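Local coordinates for protein putative esterase MT1895 (Mycobacterium tuberculosis, PDB 3S4K) that probably hydrolyses acyl-CoA thioesters as a hotdog-fold enzyme of the PaaI thioesterase family, with 1,4-dihydroxy-2-naphthoyl-CoA a possible substrate, at residues 36-41 and 103-108; 58-63 and 89-94; 69-74 and 114-119; 83-88 and 136-141. One frame throughout, in Å; residues are numbered along the deposited sequence.

Contact 1: residues 36-41 and 103-108; sequences GARAQL and YGTAEP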
loop_
_atom_site.group_PDB
_atom_site.type_symbol
_atom_site.label_atom_id
_atom_site.label_comp_id
_atom_site.label_asym_id
_atom_site.label_seq_id
_atom_site.Cartn_x
_atom_site.Cartn_y
_atom_site.Cartn_z
ATOM N N GLY A 36 17.308 10.199 5.624
ATOM C CA GLY A 36 16.684 9.067 4.980
ATOM C C GLY A 36 16.753 7.754 5.729
ATOM O O GLY A 36 17.230 7.683 6.850
ATOM N N ALA A 37 16.222 6.729 5.069
ATOM C CA ALA A 37 16.214 5.372 5.555
ATOM C C ALA A 37 16.260 4.372 4.415
ATOM O O ALA A 37 15.899 4.680 3.254
ATOM C CB ALA A 37 14.989 5.109 6.440
ATOM N N ARG A 38 16.738 3.188 4.746
ATOM C CA ARG A 38 16.824 2.076 3.808
ATOM C C ARG A 38 16.409 0.781 4.507
ATOM O O ARG A 38 16.773 0.534 5.659
ATOM C CB ARG A 38 18.231 1.948 3.204
ATOM C CG ARG A 38 18.718 3.231 2.458
ATOM C CD ARG A 38 20.088 3.062 1.844
ATOM N NE ARG A 38 20.642 4.397 1.599
ATOM C CZ ARG A 38 21.035 4.900 0.427
ATOM N NH1 ARG A 38 21.050 4.176 -0.696
ATOM N NH2 ARG A 38 21.462 6.166 0.396
ATOM N N ALA A 39 15.642 -0.043 3.796
ATOM C CA ALA A 39 15.228 -1.335 4.327
ATOM C C ALA A 39 14.988 -2.304 3.206
ATOM O O ALA A 39 14.924 -1.924 2.034
ATOM C CB ALA A 39 13.955 -1.195 5.197
ATOM N N GLN A 40 14.865 -3.573 3.572
ATOM C CA GLN A 40 14.856 -4.631 2.586
ATOM C C GLN A 40 14.024 -5.803 3.054
ATOM O O GLN A 40 13.914 -6.047 4.258
ATOM C CB GLN A 40 16.273 -5.078 2.329
ATOM C CG GLN A 40 16.960 -5.696 3.540
ATOM C CD GLN A 40 18.471 -5.741 3.365
ATOM O OE1 GLN A 40 19.068 -4.793 2.872
ATOM N NE2 GLN A 40 19.078 -6.834 3.769
ATOM N N LEU A 41 13.475 -6.544 2.097
ATOM C CA LEU A 41 12.775 -7.788 2.425
ATOM C C LEU A 41 12.996 -8.830 1.345
ATOM O O LEU A 41 13.362 -8.519 0.200
ATOM C CB LEU A 41 11.268 -7.576 2.679
ATOM C CG LEU A 41 10.311 -7.130 1.563
ATOM C CD1 LEU A 41 9.989 -8.243 0.562
ATOM C CD2 LEU A 41 9.013 -6.563 2.173
ATOM N N TYR A 103 14.892 -3.909 -2.164
ATOM C CA TYR A 103 15.611 -2.958 -1.353
ATOM C C TYR A 103 15.018 -1.578 -1.617
ATOM O O TYR A 103 14.907 -1.169 -2.784
ATOM C CB TYR A 103 17.077 -2.950 -1.810
ATOM C CG TYR A 103 17.784 -4.281 -1.648
ATOM C CD1 TYR A 103 17.812 -5.237 -2.674
ATOM C CD2 TYR A 103 18.440 -4.578 -0.454
ATOM C CE1 TYR A 103 18.474 -6.465 -2.494
ATOM C CE2 TYR A 103 19.076 -5.788 -0.279
ATOM C CZ TYR A 103 19.103 -6.710 -1.296
ATOM O OH TYR A 103 19.736 -7.911 -1.050
ATOM N N GLY A 104 14.610 -0.875 -0.560
ATOM C CA GLY A 104 14.096 0.492 -0.691
ATOM C C GLY A 104 14.949 1.550 -0.039
ATOM O O GLY A 104 15.538 1.316 1.021
ATOM N N THR A 105 15.012 2.724 -0.661
ATOM C CA THR A 105 15.678 3.892 -0.104
ATOM C C THR A 105 14.726 5.082 -0.132
ATOM O O THR A 105 14.138 5.347 -1.172
ATOM C CB THR A 105 16.888 4.266 -0.952
ATOM O OG1 THR A 105 17.848 3.208 -0.924
ATOM C CG2 THR A 105 17.535 5.561 -0.452
ATOM N N ALA A 106 14.620 5.788 0.997
ATOM C CA ALA A 106 13.845 7.028 1.103
ATOM C C ALA A 106 14.781 8.226 0.995
ATOM O O ALA A 106 15.827 8.244 1.654
ATOM C CB ALA A 106 13.077 7.106 2.400
ATOM N N GLU A 107 14.387 9.190 0.161
ATOM C CA GLU A 107 15.048 10.498 -0.013
ATOM C C GLU A 107 14.018 11.580 0.231
ATOM O O GLU A 107 12.858 11.417 -0.129
ATOM C CB GLU A 107 15.486 10.726 -1.454
ATOM C CG GLU A 107 16.403 9.786 -2.097
ATOM C CD GLU A 107 16.353 10.025 -3.595
ATOM O OE1 GLU A 107 16.681 11.164 -4.034
ATOM O OE2 GLU A 107 15.888 9.128 -4.309
ATOM N N PRO A 108 14.427 12.718 0.805
ATOM C CA PRO A 108 13.491 13.767 1.113
ATOM C C PRO A 108 13.147 14.678 -0.066
ATOM O O PRO A 108 14.032 15.087 -0.831
ATOM C CB PRO A 108 14.209 14.544 2.207
ATOM C CG PRO A 108 15.648 14.415 1.854
ATOM C CD PRO A 108 15.784 13.033 1.279
#
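Ala39 and Gly104 face each other as a hydrogen-bonded pair of two antiparallel strands, whose short axes run at 165° and approach to 4.7 Å. Gly104 N gives a nearly straight bond of 2.8 Å to Ala39 O, and Ala39 N returns a longer one to Gly104 O. Further along, Ala106 N reaches Ala37 O at 2.8 Å. The non-hydrogen-bonded pair Arg38-Thr105 lies between these bonds and Gln40-Tyr103 beyond them; Arg38 CA comes within 3.2 Å of Gly104 O as a CA-H...O contact. These strands belong to the curled antiparallel sheet of the hotdog fold, and the two faces of the ladder divide accordingly. Ala37, Ala39 and Ala106 turn their small methyls to the helix 56-75, where Ile66 touches all three. The opposite face carries longer chains. Arg38 and Thr105 lie alongside, pointing the same way, and the Thr105 methyl sits over the centre of the guanidinium, CG2 being 3.7 Å from Arg38 CZ; the arginine's NE makes a salt bridge with Glu31. Gln40 and Tyr103 also run side by side, their amide and ring planes 86° apart, with Gln40 OE1 at the ring edge, 3.3 Å from Tyr103 CE2.

Contact 2: residues 58-63 and 89-94; sequences VYCAMI and NNTDFV. With EDO (1,2-ethanediol), chain D.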
loop_
_atom_site.group_PDB
_atom_site.type_symbol
_atom_site.label_atom_id
_atom_site.label_comp_id
_atom_site.label_asym_id
_atom_site.label_seq_id
_atom_site.Cartn_x
_atom_site.Cartn_y
_atom_site.Cartn_z
ATOM N N VAL A 58 2.376 -4.931 -1.033
ATOM C CA VAL A 58 3.651 -5.147 -0.326
ATOM C C VAL A 58 4.583 -3.965 -0.524
ATOM O O VAL A 58 5.147 -3.428 0.438
ATOM C CB VAL A 58 4.327 -6.445 -0.822
ATOM C CG1 VAL A 58 5.792 -6.585 -0.347
ATOM C CG2 VAL A 58 3.488 -7.648 -0.426
ATOM N N TYR A 59 4.701 -3.535 -1.776
ATOM C CA TYR A 59 5.489 -2.351 -2.114
ATOM C C TYR A 59 4.902 -1.080 -1.508
ATOM O O TYR A 59 5.638 -0.274 -0.948
ATOM C CB TYR A 59 5.619 -2.163 -3.626
ATOM C CG TYR A 59 6.353 -3.285 -4.331
ATOM C CD1 TYR A 59 7.566 -3.750 -3.863
ATOM C CD2 TYR A 59 5.856 -3.829 -5.503
ATOM C CE1 TYR A 59 8.244 -4.778 -4.509
ATOM C CE2 TYR A 59 6.525 -4.853 -6.169
ATOM C CZ TYR A 59 7.712 -5.315 -5.681
ATOM O OH TYR A 59 8.373 -6.318 -6.352
ATOM N N CYS A 60 3.599 -0.879 -1.654
ATOM C CA CYS A 60 2.944 0.215 -0.924
ATOM C C CYS A 60 3.331 0.268 0.551
ATOM O O CYS A 60 3.652 1.317 1.084
ATOM C CB CYS A 60 1.450 0.097 -1.051
ATOM S SG CYS A 60 0.822 0.316 -2.713
ATOM N N ALA A 61 3.305 -0.885 1.208
ATOM C CA ALA A 61 3.576 -0.961 2.627
ATOM C C ALA A 61 5.031 -0.673 2.970
ATOM O O ALA A 61 5.355 0.034 3.929
ATOM C CB ALA A 61 3.157 -2.361 3.153
ATOM N N MET A 62 5.917 -1.235 2.163
ATOM C CA MET A 62 7.364 -0.992 2.267
ATOM C C MET A 62 7.660 0.495 2.170
ATOM O O MET A 62 8.391 1.077 2.991
ATOM C CB MET A 62 8.115 -1.668 1.118
ATOM C CG MET A 62 8.547 -3.092 1.339
ATOM S SD MET A 62 9.763 -3.536 0.064
ATOM C CE MET A 62 11.258 -2.724 0.619
ATOM N N ILE A 63 7.085 1.114 1.152
ATOM C CA ILE A 63 7.249 2.538 0.890
ATOM C C ILE A 63 6.727 3.325 2.088
ATOM O O ILE A 63 7.380 4.231 2.570
ATOM C CB ILE A 63 6.568 2.900 -0.461
ATOM C CG1 ILE A 63 7.448 2.412 -1.606
ATOM C CG2 ILE A 63 6.222 4.430 -0.583
ATOM C CD1 ILE A 63 6.710 2.203 -2.911
ATOM N N ASN A 89 -0.228 8.209 0.204
ATOM C CA ASN A 89 0.792 7.289 -0.319
ATOM C C ASN A 89 0.453 7.031 -1.779
ATOM O O ASN A 89 -0.644 6.500 -2.092
ATOM C CB ASN A 89 0.828 5.970 0.479
ATOM C CG ASN A 89 1.810 4.921 -0.097
ATOM O OD1 ASN A 89 1.863 4.658 -1.318
ATOM N ND2 ASN A 89 2.528 4.236 0.819
ATOM N N ASN A 90 1.366 7.426 -2.666
ATOM C CA ASN A 90 1.135 7.363 -4.106
ATOM C C ASN A 90 2.281 6.592 -4.713
ATOM O O ASN A 90 3.395 7.110 -4.808
ATOM C CB ASN A 90 1.041 8.765 -4.701
ATOM C CG ASN A 90 0.533 8.753 -6.131
ATOM O OD1 ASN A 90 0.813 7.847 -6.868
ATOM N ND2 ASN A 90 -0.239 9.766 -6.507
ATOM N N THR A 91 1.983 5.333 -5.076
ATOM C CA THR A 91 2.978 4.364 -5.508
ATOM C C THR A 91 2.748 3.971 -6.945
ATOM O O THR A 91 1.615 3.652 -7.349
ATOM C CB THR A 91 2.919 3.089 -4.650
ATOM O OG1 THR A 91 3.299 3.429 -3.325
ATOM C CG2 THR A 91 3.871 2.068 -5.220
ATOM N N ASP A 92 3.831 3.981 -7.716
ATOM C CA ASP A 92 3.804 3.513 -9.101
ATOM C C ASP A 92 4.495 2.168 -9.127
ATOM O O ASP A 92 5.558 1.990 -8.522
ATOM C CB ASP A 92 4.530 4.502 -10.023
ATOM C CG ASP A 92 3.828 5.815 -10.120
ATOM O OD1 ASP A 92 2.694 5.876 -10.695
ATOM O OD2 ASP A 92 4.387 6.808 -9.615
ATOM N N PHE A 93 3.855 1.219 -9.795
ATOM C CA PHE A 93 4.376 -0.115 -9.973
ATOM C C PHE A 93 5.053 -0.182 -11.330
ATOM O O PHE A 93 4.470 0.198 -12.345
ATOM C CB PHE A 93 3.234 -1.118 -9.903
ATOM C CG PHE A 93 2.405 -1.001 -8.656
ATOM C CD1 PHE A 93 2.975 -1.201 -7.395
ATOM C CD2 PHE A 93 1.065 -0.672 -8.734
ATOM C CE1 PHE A 93 2.217 -1.105 -6.251
ATOM C CE2 PHE A 93 0.297 -0.575 -7.580
ATOM C CZ PHE A 93 0.884 -0.781 -6.329
ATOM N N VAL A 94 6.276 -0.703 -11.358
ATOM C CA VAL A 94 7.096 -0.648 -12.541
ATOM C C VAL A 94 7.374 -2.006 -13.169
ATOM O O VAL A 94 7.292 -2.125 -14.381
ATOM C CB VAL A 94 8.438 0.093 -12.229
ATOM C CG1 VAL A 94 9.306 0.236 -13.477
ATOM C CG2 VAL A 94 8.156 1.470 -11.631
HETATM C C1 EDO D . 5.404 2.476 -14.544
HETATM O O1 EDO D . 4.468 2.675 -13.481
HETATM C C2 EDO D . 4.862 1.473 -15.552
HETATM O O2 EDO D . 3.684 1.994 -16.193
#
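Asn89 holds its CG anti to the backbone N (chi1 176°), a torsion that carries the amide from the strand to the helix, where ND2 bonds to Cys60 O at 3.1 Å. The bond is bent, 140° at the hydrogen, and the donor stands tilted from the carbonyl plane. The amide is gripped at both ends: ND2 also bonds to Glu64 one turn further along the helix, while Asn89 OD1 accepts from Thr91 OG1 at 2.8 Å, in the carbonyl plane. These bonds fix which way round the amide lies. With OG1 beside its own backbone N (chi1 -66°), Thr91 can make that bond and still meet Ile63 tip to tip, Ile63 CD1 lying 3.6 Å from Thr91 OG1 and 3.7 Å from Thr91 CG2. Cys60 brings its sulfur to the edge of the Phe93 ring, SG being 3.8 Å from Phe93 CZ, in a sulfur-aromatic contact. Tyr59 adds a looser touch, its CD2 4.3 Å from Phe93 CD1. Asn89 to Asp92, on strand 83-93, pair antiparallel with a strand of the second subunit, and Cys60 packs on Cys60 of that subunit. A central helix laid on a sheet that continues into the partner is the dimer arrangement of hotdog thioesterases.

Contact 3: residues 69-74 and 114-119; sequences MAAFAW and RQQLWL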
loop_
_atom_site.group_PDB
_atom_site.type_symbol
_atom_site.label_atom_id
_atom_site.label_comp_id
_atom_site.label_asym_id
_atom_site.label_seq_id
_atom_site.Cartn_x
_atom_site.Cartn_y
_atom_site.Cartn_z
ATOM N N MET A 69 9.525 6.143 8.855
ATOM C CA MET A 69 10.619 6.070 9.822
ATOM C C MET A 69 11.641 7.190 9.561
ATOM O O MET A 69 12.122 7.832 10.507
ATOM C CB MET A 69 11.287 4.687 9.814
ATOM C CG MET A 69 10.359 3.565 10.282
ATOM S SD MET A 69 9.769 3.744 11.988
ATOM C CE MET A 69 11.323 3.963 12.755
ATOM N N ALA A 70 11.926 7.464 8.287
ATOM C CA ALA A 70 12.788 8.595 7.920
ATOM C C ALA A 70 12.177 9.900 8.467
ATOM O O ALA A 70 12.874 10.764 9.041
ATOM C CB ALA A 70 12.970 8.677 6.391
ATOM N N ALA A 71 10.869 10.035 8.288
ATOM C CA ALA A 71 10.163 11.257 8.692
ATOM C C ALA A 71 10.217 11.455 10.198
ATOM O O ALA A 71 10.451 12.556 10.686
ATOM C CB ALA A 71 8.725 11.236 8.177
ATOM N N PHE A 72 10.032 10.372 10.941
ATOM C CA PHE A 72 10.114 10.446 12.386
ATOM C C PHE A 72 11.535 10.802 12.827
ATOM O O PHE A 72 11.728 11.622 13.716
ATOM C CB PHE A 72 9.699 9.127 12.983
ATOM C CG PHE A 72 9.669 9.139 14.465
ATOM C CD1 PHE A 72 8.506 9.481 15.145
ATOM C CD2 PHE A 72 10.802 8.793 15.198
ATOM C CE1 PHE A 72 8.466 9.478 16.544
ATOM C CE2 PHE A 72 10.771 8.794 16.595
ATOM C CZ PHE A 72 9.607 9.147 17.268
ATOM N N ALA A 73 12.528 10.194 12.188
ATOM C CA ALA A 73 13.910 10.500 12.505
ATOM C C ALA A 73 14.247 11.961 12.259
ATOM O O ALA A 73 14.910 12.577 13.078
ATOM C CB ALA A 73 14.882 9.584 11.726
ATOM N N TRP A 74 13.809 12.520 11.141
ATOM C CA TRP A 74 14.091 13.921 10.868
ATOM C C TRP A 74 13.380 14.819 11.889
ATOM O O TRP A 74 13.989 15.740 12.439
ATOM C CB TRP A 74 13.690 14.306 9.447
ATOM C CG TRP A 74 13.960 15.732 9.155
ATOM C CD1 TRP A 74 15.153 16.278 8.790
ATOM C CD2 TRP A 74 13.029 16.814 9.255
ATOM N NE1 TRP A 74 15.014 17.648 8.609
ATOM C CE2 TRP A 74 13.716 17.993 8.891
ATOM C CE3 TRP A 74 11.665 16.897 9.580
ATOM C CZ2 TRP A 74 13.100 19.238 8.884
ATOM C CZ3 TRP A 74 11.047 18.156 9.551
ATOM C CH2 TRP A 74 11.765 19.298 9.208
ATOM N N ARG A 114 4.884 21.805 9.137
ATOM C CA ARG A 114 3.614 21.076 9.202
ATOM C C ARG A 114 3.623 19.719 8.531
ATOM O O ARG A 114 2.944 18.796 9.006
ATOM C CB ARG A 114 2.469 21.922 8.630
ATOM C CG ARG A 114 2.061 23.028 9.562
ATOM C CD ARG A 114 1.047 23.961 8.952
ATOM N NE ARG A 114 -0.236 23.278 8.738
ATOM C CZ ARG A 114 -1.413 23.879 8.636
ATOM N NH1 ARG A 114 -1.509 25.202 8.738
ATOM N NH2 ARG A 114 -2.501 23.149 8.421
ATOM N N GLN A 115 4.323 19.617 7.394
ATOM C CA GLN A 115 4.312 18.360 6.595
ATOM C C GLN A 115 5.699 17.941 6.112
ATOM O O GLN A 115 6.644 18.756 6.093
ATOM C CB GLN A 115 3.355 18.474 5.393
ATOM C CG GLN A 115 1.891 18.904 5.780
ATOM C CD GLN A 115 0.855 18.627 4.683
ATOM O OE1 GLN A 115 0.989 17.702 3.918
ATOM N NE2 GLN A 115 -0.204 19.435 4.639
ATOM N N GLN A 116 5.791 16.666 5.731
ATOM C CA GLN A 116 6.927 16.127 5.025
ATOM C C GLN A 116 6.462 15.342 3.816
ATOM O O GLN A 116 5.377 14.746 3.813
ATOM C CB GLN A 116 7.825 15.244 5.911
ATOM C CG GLN A 116 8.115 15.790 7.288
ATOM C CD GLN A 116 9.081 14.934 8.062
ATOM O OE1 GLN A 116 10.072 14.430 7.492
ATOM N NE2 GLN A 116 8.811 14.749 9.366
ATOM N N LEU A 117 7.326 15.312 2.812
ATOM C CA LEU A 117 7.103 14.540 1.623
ATOM C C LEU A 117 8.398 13.758 1.342
ATOM O O LEU A 117 9.480 14.363 1.202
ATOM C CB LEU A 117 6.670 15.469 0.471
ATOM C CG LEU A 117 6.270 14.778 -0.833
ATOM C CD1 LEU A 117 4.974 14.021 -0.670
ATOM C CD2 LEU A 117 6.191 15.756 -2.007
ATOM N N TRP A 118 8.302 12.427 1.262
ATOM C CA TRP A 118 9.444 11.536 1.042
ATOM C C TRP A 118 9.237 10.670 -0.204
ATOM O O TRP A 118 8.120 10.229 -0.468
ATOM C CB TRP A 118 9.665 10.596 2.236
ATOM C CG TRP A 118 10.203 11.328 3.445
ATOM C CD1 TRP A 118 9.495 12.023 4.356
ATOM C CD2 TRP A 118 11.573 11.427 3.842
ATOM N NE1 TRP A 118 10.324 12.549 5.319
ATOM C CE2 TRP A 118 11.615 12.218 5.013
ATOM C CE3 TRP A 118 12.771 10.939 3.314
ATOM C CZ2 TRP A 118 12.812 12.504 5.682
ATOM C CZ3 TRP A 118 13.951 11.256 3.957
ATOM C CH2 TRP A 118 13.963 12.021 5.136
ATOM N N LEU A 119 10.314 10.452 -0.968
ATOM C CA LEU A 119 10.340 9.539 -2.118
ATOM C C LEU A 119 11.030 8.236 -1.705
ATOM O O LEU A 119 12.121 8.256 -1.120
ATOM C CB LEU A 119 11.138 10.155 -3.267
ATOM C CG LEU A 119 11.514 9.209 -4.398
ATOM C CD1 LEU A 119 10.255 8.776 -5.119
ATOM C CD2 LEU A 119 12.467 9.912 -5.376
#
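Ala70 presses its methyl onto the six-membered ring of Trp118, CB standing 3.6 Å from the ring centroid and only 8° off the normal, a CH-pi contact over the face. This is the tight part of the interface. Beside it, Ala71 CB packs 3.5 Å from Trp118 NE1, and that indole N-H is spent on Gln116 OE1 at 2.9 Å, the acceptor close to the ring plane. Gln116 is extended beyond CG, a shape that takes its amide across to the helix; NE2 then bonds to Ala71 O at 3.0 Å, approaching from above the carbonyl plane while the oxygen stays in the plane of the amide. NE2 also bonds to Asn139, and with OE1 taken by the Trp118 N-H the buried amide is held at both ends. Here the long helix of the hotdog fold, 56-75, beds into the concave face of the sheet, small helical residues against large strand side chains. The packing eases toward the partly exposed Trp74. There the indole crosses the Gln116 amide with planes 63° apart, presenting its edge, Trp74 CE3 being 3.6 Å from Gln116 NE2. Trp74 CB lies 4.3 Å from Trp118 CZ2 at that ring's edge, and Arg111 borders both indoles.

Contact 4: residues 83-88 and 136-141; sequences SVVGVN and RLQNLE. With EDO (1,2-ethanediol), chain C.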
loop_
_atom_site.group_PDB
_atom_site.type_symbol
_atom_site.label_atom_id
_atom_site.label_comp_id
_atom_site.label_asym_id
_atom_site.label_seq_id
_atom_site.Cartn_x
_atom_site.Cartn_y
_atom_site.Cartn_z
ATOM N N SER A 83 5.601 13.565 16.542
ATOM C CA SER A 83 5.349 12.313 15.840
ATOM C C SER A 83 4.819 12.613 14.440
ATOM O O SER A 83 4.611 13.775 14.068
ATOM C CB SER A 83 4.370 11.432 16.612
ATOM O OG SER A 83 3.160 12.110 16.824
ATOM N N VAL A 84 4.642 11.564 13.664
ATOM C CA VAL A 84 4.151 11.716 12.288
ATOM C C VAL A 84 2.983 10.798 11.992
ATOM O O VAL A 84 2.835 9.724 12.578
ATOM C CB VAL A 84 5.274 11.502 11.228
ATOM C CG1 VAL A 84 6.443 12.438 11.490
ATOM C CG2 VAL A 84 5.798 10.052 11.243
ATOM N N VAL A 85 2.162 11.226 11.049
ATOM C CA VAL A 85 1.035 10.435 10.594
ATOM C C VAL A 85 0.952 10.529 9.094
ATOM O O VAL A 85 1.016 11.615 8.535
ATOM C CB VAL A 85 -0.282 10.916 11.255
ATOM C CG1 VAL A 85 -0.553 12.386 10.962
ATOM C CG2 VAL A 85 -1.472 10.059 10.785
ATOM N N GLY A 86 0.852 9.385 8.427
ATOM C CA GLY A 86 0.690 9.427 6.982
ATOM C C GLY A 86 -0.637 10.047 6.573
ATOM O O GLY A 86 -1.677 9.813 7.223
ATOM N N VAL A 87 -0.615 10.824 5.498
ATOM C CA VAL A 87 -1.885 11.254 4.887
ATOM C C VAL A 87 -2.046 10.832 3.437
ATOM O O VAL A 87 -3.173 10.705 2.990
ATOM C CB VAL A 87 -2.192 12.757 5.069
ATOM C CG1 VAL A 87 -2.258 13.108 6.559
ATOM C CG2 VAL A 87 -1.146 13.615 4.311
ATOM N N ASN A 88 -0.966 10.641 2.680
ATOM C CA ASN A 88 -1.118 10.156 1.300
ATOM C C ASN A 88 0.055 9.289 0.918
ATOM O O ASN A 88 1.181 9.591 1.277
ATOM C CB ASN A 88 -1.300 11.320 0.325
ATOM C CG ASN A 88 -1.400 10.870 -1.139
ATOM O OD1 ASN A 88 -0.386 10.791 -1.840
ATOM N ND2 ASN A 88 -2.610 10.538 -1.581
ATOM N N ARG A 136 3.233 11.446 1.850
ATOM C CA ARG A 136 3.008 12.742 2.482
ATOM C C ARG A 136 2.598 12.480 3.920
ATOM O O ARG A 136 1.694 11.667 4.169
ATOM C CB ARG A 136 1.940 13.519 1.736
ATOM C CG ARG A 136 1.585 14.877 2.366
ATOM C CD ARG A 136 0.575 15.606 1.538
ATOM N NE ARG A 136 1.183 16.149 0.329
ATOM C CZ ARG A 136 1.909 17.264 0.265
ATOM N NH1 ARG A 136 2.172 17.994 1.347
ATOM N NH2 ARG A 136 2.436 17.625 -0.904
ATOM N N LEU A 137 3.276 13.151 4.854
ATOM C CA LEU A 137 3.027 12.981 6.277
ATOM C C LEU A 137 2.723 14.319 6.932
ATOM O O LEU A 137 3.247 15.344 6.528
ATOM C CB LEU A 137 4.236 12.338 6.964
ATOM C CG LEU A 137 4.602 10.939 6.456
ATOM C CD1 LEU A 137 5.784 11.044 5.488
ATOM C CD2 LEU A 137 4.823 9.914 7.616
ATOM N N GLN A 138 1.894 14.271 7.971
ATOM C CA GLN A 138 1.713 15.372 8.887
ATOM C C GLN A 138 2.640 15.232 10.083
ATOM O O GLN A 138 2.749 14.147 10.663
ATOM C CB GLN A 138 0.267 15.366 9.421
ATOM C CG GLN A 138 -0.620 16.296 8.736
ATOM C CD GLN A 138 -2.014 16.377 9.365
ATOM O OE1 GLN A 138 -2.235 16.100 10.563
ATOM N NE2 GLN A 138 -2.954 16.765 8.553
ATOM N N ASN A 139 3.291 16.324 10.467
ATOM C CA ASN A 139 4.010 16.380 11.733
ATOM C C ASN A 139 3.020 16.723 12.844
ATOM O O ASN A 139 2.249 17.648 12.696
ATOM C CB ASN A 139 5.092 17.448 11.675
ATOM C CG ASN A 139 6.163 17.143 10.631
ATOM O OD1 ASN A 139 6.509 15.975 10.394
ATOM N ND2 ASN A 139 6.691 18.199 9.999
ATOM N N LEU A 140 3.073 15.991 13.951
ATOM C CA LEU A 140 2.184 16.192 15.087
ATOM C C LEU A 140 3.019 16.652 16.253
ATOM O O LEU A 140 4.078 16.092 16.503
ATOM C CB LEU A 140 1.518 14.877 15.455
ATOM C CG LEU A 140 0.665 14.238 14.367
ATOM C CD1 LEU A 140 0.254 12.811 14.793
ATOM C CD2 LEU A 140 -0.552 15.108 14.054
ATOM N N GLU A 141 2.542 17.655 16.977
ATOM C CA GLU A 141 3.344 18.231 18.052
ATOM C C GLU A 141 3.473 17.295 19.245
ATOM O O GLU A 141 2.653 16.406 19.445
ATOM C CB GLU A 141 2.743 19.550 18.521
ATOM C CG GLU A 141 1.418 19.398 19.262
ATOM C CD GLU A 141 0.671 20.707 19.344
ATOM O OE1 GLU A 141 1.348 21.769 19.457
ATOM O OE2 GLU A 141 -0.578 20.680 19.281
HETATM C C1 EDO C . -1.230 6.636 8.471
HETATM O O1 EDO C . 0.015 6.641 9.206
HETATM C C2 EDO C . -2.268 5.744 9.155
HETATM O O2 EDO C . -2.848 6.360 10.314
HETATM O O HOH W 1 3.381 13.734 19.146
#
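Asn139 and Gln138 are the amides that meet a valine across this strand pair, each alongside it. Asn139 OD1 lies 3.7 Å from Val84 CG1; both polar ends of this amide are engaged beyond the pair, OD1 by Gln116 and ND2 by the backbone oxygen of Arg113. Gln138 touches through its aliphatic part instead: Val85 CG1, set between the valine's backbone N and carbonyl carbon (chi1 58°), rests 3.5 Å from Gln138 CB. The Arg136 guanidinium leads away to Gln115, whereas its stem crosses Val87 obliquely, CG lying 3.6 Å from Val87 CG2.

The backbones form an antiparallel ladder with paired bonds at Ser83-Leu140 and Val85-Gln138. A classic beta bulge then interrupts it: Val87 and Asn88 both face Arg136, and Arg136 O accepts Val87 N at 2.8 Å and Asn88 N at 3.2 Å. Arg136 N closes the ring to Asn88 O. At the far end a water joins Ser83 OG to Glu141 O, and Leu140 CD1 leans on Val85 CG1 at 3.9 Å. A 1,2-ethanediol, probably from the crystallisation liquor, takes the Gly86 N-H and also bonds to Ser96 of the second subunit.

On the face of Val84 and Leu137, where Val84 CG2 meets Leu137 CD2, the pair packs under Ala71 and Leu75 of helix 56-75. Strand 115-123 flanks strand 129-140, while Asn88 bonds to Asn90 and Asp92 of the second subunit, whose strand continues the sheet.

From the N terminus, strand 36-43 leads on to helix 56-75 and, through contact 1, is joined by strand 100-108. The loop so closed encloses contact 2, which closes a shorter one of 25 residues where the early part of the helix meets strand 83-93. Contact 3 closes a 39-residue loop from a later part of the same helix to strand 115-123; it crosses contacts 1 and 2. Contact 4 closes 47 residues between the beginning of strand 83-93 and the end of strand 129-140, crossing all three others. Contacts 3 and 4 share a seam, their centres about 8 Å apart, whereas the Met62 side chain links contact 2 to contact 1. Together they tie helix to curled sheet, contacts 2 and 4 reaching the second subunit.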